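Local coordinates for protein fatty acid CoA ligase (Marinactinospora thermotolerans, PDB 6SQ8) that belongs to the ANL clan of AMP-binding enzymes, with a large N-terminal part and a smaller C-terminal domain, and binds adenosine monophosphate, at residues K169-C181 and R352-P364. Sequence-based numbering, arbitrary orientation.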
loop_
_atom_site.group_PDB
_atom_site.type_symbol
_atom_site.label_atom_id
_atom_site.label_comp_id
_atom_site.label_asym_id
_atom_site.label_seq_id
_atom_site.Cartn_x
_atom_site.Cartn_y
_atom_site.Cartn_z
ATOM N N LYS A 169 10.673 -5.843 -10.318
ATOM C CA LYS A 169 10.980 -4.583 -11.010
ATOM C C LYS A 169 11.065 -3.457 -9.985
ATOM O O LYS A 169 10.316 -3.455 -9.041
ATOM C CB LYS A 169 9.838 -4.224 -11.967
ATOM C CG LYS A 169 9.344 -5.342 -12.872
ATOM C CD LYS A 169 7.829 -5.415 -13.045
ATOM C CE LYS A 169 7.302 -6.835 -13.059
ATOM N NZ LYS A 169 5.947 -6.880 -13.655
ATOM N N GLY A 170 11.922 -2.464 -10.224
ATOM C CA GLY A 170 12.035 -1.295 -9.356
ATOM C C GLY A 170 11.221 -0.129 -9.887
ATOM O O GLY A 170 11.572 0.455 -10.893
ATOM N N VAL A 171 10.137 0.209 -9.191
ATOM C CA VAL A 171 9.296 1.339 -9.563
ATOM C C VAL A 171 10.001 2.629 -9.142
ATOM O O VAL A 171 10.203 2.852 -7.966
ATOM C CB VAL A 171 7.905 1.253 -8.911
ATOM C CG1 VAL A 171 7.164 2.568 -9.017
ATOM C CG2 VAL A 171 7.078 0.110 -9.468
ATOM N N ALA A 172 10.318 3.485 -10.119
ATOM C CA ALA A 172 10.945 4.776 -9.868
ATOM C C ALA A 172 9.888 5.874 -9.865
ATOM O O ALA A 172 9.196 6.064 -10.869
ATOM C CB ALA A 172 11.983 5.057 -10.925
ATOM N N HIS A 173 9.798 6.594 -8.748
ATOM C CA HIS A 173 8.875 7.713 -8.598
ATOM C C HIS A 173 9.654 9.030 -8.533
ATOM O O HIS A 173 10.625 9.174 -7.767
ATOM C CB HIS A 173 7.996 7.533 -7.357
ATOM C CG HIS A 173 6.691 6.879 -7.656
ATOM N ND1 HIS A 173 6.410 5.572 -7.286
ATOM C CD2 HIS A 173 5.618 7.332 -8.346
ATOM C CE1 HIS A 173 5.204 5.257 -7.711
ATOM N NE2 HIS A 173 4.694 6.321 -8.372
ATOM N N SER A 174 9.186 10.009 -9.312
ATOM C CA SER A 174 9.823 11.301 -9.402
ATOM C C SER A 174 9.544 12.102 -8.132
ATOM O O SER A 174 8.577 11.848 -7.416
ATOM C CB SER A 174 9.358 12.040 -10.628
ATOM O OG SER A 174 8.135 12.729 -10.382
ATOM N N SER A 175 10.396 13.095 -7.878
ATOM C CA SER A 175 10.163 14.054 -6.816
ATOM C C SER A 175 8.859 14.818 -7.083
ATOM O O SER A 175 8.185 15.223 -6.138
ATOM C CB SER A 175 11.333 14.990 -6.652
ATOM O OG SER A 175 12.471 14.295 -6.175
ATOM N N THR A 176 8.524 15.026 -8.364
ATOM C CA THR A 176 7.303 15.731 -8.738
ATOM C C THR A 176 6.079 14.902 -8.359
ATOM O O THR A 176 5.104 15.429 -7.841
ATOM C CB THR A 176 7.208 16.000 -10.242
ATOM O OG1 THR A 176 8.409 16.648 -10.648
ATOM C CG2 THR A 176 6.016 16.860 -10.602
ATOM N N ALA A 177 6.146 13.612 -8.677
ATOM C CA ALA A 177 5.080 12.677 -8.403
ATOM C C ALA A 177 4.799 12.617 -6.889
ATOM O O ALA A 177 3.642 12.634 -6.492
ATOM C CB ALA A 177 5.442 11.322 -8.977
ATOM N N MET A 178 5.853 12.578 -6.069
ATOM C CA MET A 178 5.699 12.489 -4.610
ATOM C C MET A 178 5.109 13.792 -4.062
ATOM O O MET A 178 4.362 13.767 -3.077
ATOM C CB MET A 178 7.023 12.205 -3.890
ATOM C CG MET A 178 7.512 10.773 -4.081
ATOM S SD MET A 178 6.181 9.536 -4.002
ATOM C CE MET A 178 7.012 8.275 -3.037
ATOM N N SER A 179 5.441 14.922 -4.701
ATOM C CA SER A 179 4.843 16.201 -4.341
ATOM C C SER A 179 3.338 16.176 -4.653
ATOM O O SER A 179 2.532 16.668 -3.855
ATOM C CB SER A 179 5.519 17.359 -5.028
ATOM O OG SER A 179 5.090 18.601 -4.469
ATOM N N ALA A 180 2.962 15.603 -5.805
ATOM C CA ALA A 180 1.565 15.515 -6.193
ATOM C C ALA A 180 0.787 14.677 -5.171
ATOM O O ALA A 180 -0.372 14.982 -4.877
ATOM C CB ALA A 180 1.440 14.945 -7.593
ATOM N N CYS A 181 1.435 13.641 -4.623
ATOM C CA CYS A 181 0.833 12.764 -3.626
ATOM C C CYS A 181 0.438 13.553 -2.378
ATOM O O CYS A 181 -0.539 13.212 -1.734
ATOM C CB CYS A 181 1.766 11.627 -3.237
ATOM S SG CYS A 181 1.951 10.408 -4.563
ATOM N N ARG A 352 -3.786 7.996 -16.081
ATOM C CA ARG A 352 -2.865 9.088 -16.385
ATOM C C ARG A 352 -2.995 10.104 -15.249
ATOM O O ARG A 352 -4.090 10.572 -14.963
ATOM C CB ARG A 352 -3.175 9.678 -17.770
ATOM C CG ARG A 352 -2.379 10.930 -18.146
ATOM C CD ARG A 352 -2.373 11.286 -19.633
ATOM N NE ARG A 352 -3.663 11.725 -20.175
ATOM C CZ ARG A 352 -3.889 12.159 -21.426
ATOM N NH1 ARG A 352 -2.948 12.072 -22.357
ATOM N NH2 ARG A 352 -5.065 12.686 -21.734
ATOM N N SER A 353 -1.877 10.414 -14.588
ATOM C CA SER A 353 -1.881 11.344 -13.455
ATOM C C SER A 353 -0.471 11.849 -13.172
ATOM O O SER A 353 0.508 11.190 -13.516
ATOM C CB SER A 353 -2.474 10.707 -12.217
ATOM O OG SER A 353 -1.461 10.123 -11.404
ATOM N N PRO A 354 -0.341 13.000 -12.476
ATOM C CA PRO A 354 0.952 13.481 -12.002
ATOM C C PRO A 354 1.633 12.599 -10.947
ATOM O O PRO A 354 2.740 12.916 -10.546
ATOM C CB PRO A 354 0.631 14.833 -11.338
ATOM C CG PRO A 354 -0.815 14.730 -10.954
ATOM C CD PRO A 354 -1.430 13.901 -12.074
ATOM N N MET A 355 0.965 11.530 -10.494
ATOM C CA MET A 355 1.484 10.686 -9.426
ATOM C C MET A 355 2.073 9.393 -9.988
ATOM O O MET A 355 2.700 8.648 -9.247
ATOM C CB MET A 355 0.384 10.358 -8.415
ATOM C CG MET A 355 0.036 11.550 -7.546
ATOM S SD MET A 355 -1.325 11.233 -6.425
ATOM C CE MET A 355 -2.700 11.201 -7.576
ATOM N N THR A 356 1.912 9.127 -11.288
ATOM C CA THR A 356 2.369 7.852 -11.844
ATOM C C THR A 356 3.893 7.808 -11.909
ATOM O O THR A 356 4.559 8.848 -12.008
ATOM C CB THR A 356 1.808 7.577 -13.239
ATOM O OG1 THR A 356 2.283 8.585 -14.135
ATOM C CG2 THR A 356 0.298 7.537 -13.218
ATOM N N MET A 357 4.404 6.573 -11.869
ATOM C CA MET A 357 5.815 6.242 -11.920
ATOM C C MET A 357 6.454 6.912 -13.141
ATOM O O MET A 357 5.770 7.229 -14.095
ATOM C CB MET A 357 6.023 4.721 -11.993
ATOM C CG MET A 357 5.720 4.135 -13.361
ATOM S SD MET A 357 6.009 2.365 -13.612
ATOM C CE MET A 357 7.213 2.042 -12.329
ATOM N N SER A 358 7.771 7.122 -13.075
ATOM C CA SER A 358 8.573 7.508 -14.230
ATOM C C SER A 358 8.818 6.284 -15.110
ATOM O O SER A 358 8.887 6.382 -16.321
ATOM C CB SER A 358 9.872 8.121 -13.815
ATOM O OG SER A 358 9.644 9.305 -13.058
ATOM N N GLY A 359 8.926 5.122 -14.468
ATOM C CA GLY A 359 9.173 3.873 -15.149
ATOM C C GLY A 359 9.873 2.901 -14.220
ATOM O O GLY A 359 10.256 3.257 -13.081
ATOM N N TYR A 360 10.052 1.670 -14.704
ATOM C CA TYR A 360 10.844 0.723 -13.976
ATOM C C TYR A 360 12.316 1.136 -14.138
ATOM O O TYR A 360 12.787 1.392 -15.254
ATOM C CB TYR A 360 10.567 -0.714 -14.423
ATOM C CG TYR A 360 9.139 -1.178 -14.245
ATOM C CD1 TYR A 360 8.545 -1.262 -12.995
ATOM C CD2 TYR A 360 8.378 -1.551 -15.338
ATOM C CE1 TYR A 360 7.230 -1.674 -12.846
ATOM C CE2 TYR A 360 7.068 -1.981 -15.204
ATOM C CZ TYR A 360 6.491 -2.052 -13.956
ATOM O OH TYR A 360 5.198 -2.488 -13.848
ATOM N N TRP A 361 13.008 1.228 -12.994
ATOM C CA TRP A 361 14.387 1.665 -12.903
ATOM C C TRP A 361 15.275 0.803 -13.815
ATOM O O TRP A 361 15.351 -0.418 -13.642
ATOM C CB TRP A 361 14.845 1.597 -11.447
ATOM C CG TRP A 361 16.290 1.936 -11.251
ATOM C CD1 TRP A 361 17.325 1.059 -11.086
ATOM C CD2 TRP A 361 16.861 3.249 -11.210
ATOM N NE1 TRP A 361 18.499 1.746 -10.949
ATOM C CE2 TRP A 361 18.245 3.092 -11.017
ATOM C CE3 TRP A 361 16.336 4.538 -11.276
ATOM C CZ2 TRP A 361 19.109 4.177 -10.883
ATOM C CZ3 TRP A 361 17.198 5.615 -11.177
ATOM C CH2 TRP A 361 18.563 5.435 -10.967
ATOM N N ARG A 362 15.932 1.468 -14.782
ATOM C CA ARG A 362 16.918 0.882 -15.687
ATOM C C ARG A 362 16.319 -0.349 -16.394
ATOM O O ARG A 362 17.004 -1.363 -16.567
ATOM C CB ARG A 362 18.185 0.534 -14.899
ATOM N N ASP A 363 15.042 -0.262 -16.795
ATOM C CA ASP A 363 14.362 -1.355 -17.507
ATOM C C ASP A 363 13.292 -0.774 -18.430
ATOM O O ASP A 363 12.106 -0.880 -18.140
ATOM C CB ASP A 363 13.783 -2.387 -16.535
ATOM C CG ASP A 363 13.217 -3.638 -17.199
ATOM O OD1 ASP A 363 13.153 -3.662 -18.444
ATOM O OD2 ASP A 363 12.835 -4.582 -16.466
ATOM N N PRO A 364 13.672 -0.173 -19.583
ATOM C CA PRO A 364 12.703 0.405 -20.516
ATOM C C PRO A 364 11.872 -0.638 -21.277
ATOM O O PRO A 364 10.758 -0.321 -21.692
ATOM C CB PRO A 364 13.567 1.191 -21.517
ATOM C CG PRO A 364 14.924 1.298 -20.849
ATOM C CD PRO A 364 15.054 0.022 -20.042
HETATM O O HOH W 1 7.355 9.619 -11.063
#
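Gly170 O takes the amide hydrogen of Trp361 N at 2.7 Å, an almost straight bond, and also has Tyr360 CA, a CA-H...O donor, at 3.2 Å. Two more backbone bonds follow around Ala172: its N donates to Gly359 O (3.0 Å), and its O receives Ser358 N (2.8 Å). Gly359 and Ala172 thus form an antiparallel hydrogen-bonded pair, while Val171 and Tyr360 form the non-hydrogen-bonded pair beside it.

The Tyr360 ring is sandwiched. Lys169, though poorly ordered, lays CD over one face in a CH-pi contact, 3.9 Å from the centroid; Met357 SD sits off-centre over the opposite face, and the hydroxyl bonds Glu301. With CG between its backbone N and carbonyl carbon (chi1 75°), Met357 runs across Val171 at about a right angle and wraps CE against both valine methyls. Its CB lies over a rim of the His173 imidazole, whose side chain comes within about 4 Å of the bound 1-ethanoyl-9H-pyrido[3,4-b]indole-3-carboxylic acid.

Where the strands part, a water accepts from Ser174 N and donates to Thr356 O, also bonding Ser358 OG. Ser174 OG then N-caps helix 175-189 through Ala177 N (2.8 Å). One turn on, Met355 CG meets both Ala180 CB and Cys181 SG, each at 3.7 Å.

Strands 155-160 and 170-174 flank the Ser/Thr/Gly-rich signature loop of AMP-binding enzymes; 359-360 joins 170-174 as the third, outer strand of this antiparallel sheet, and Met355 also packs on strand 303-308.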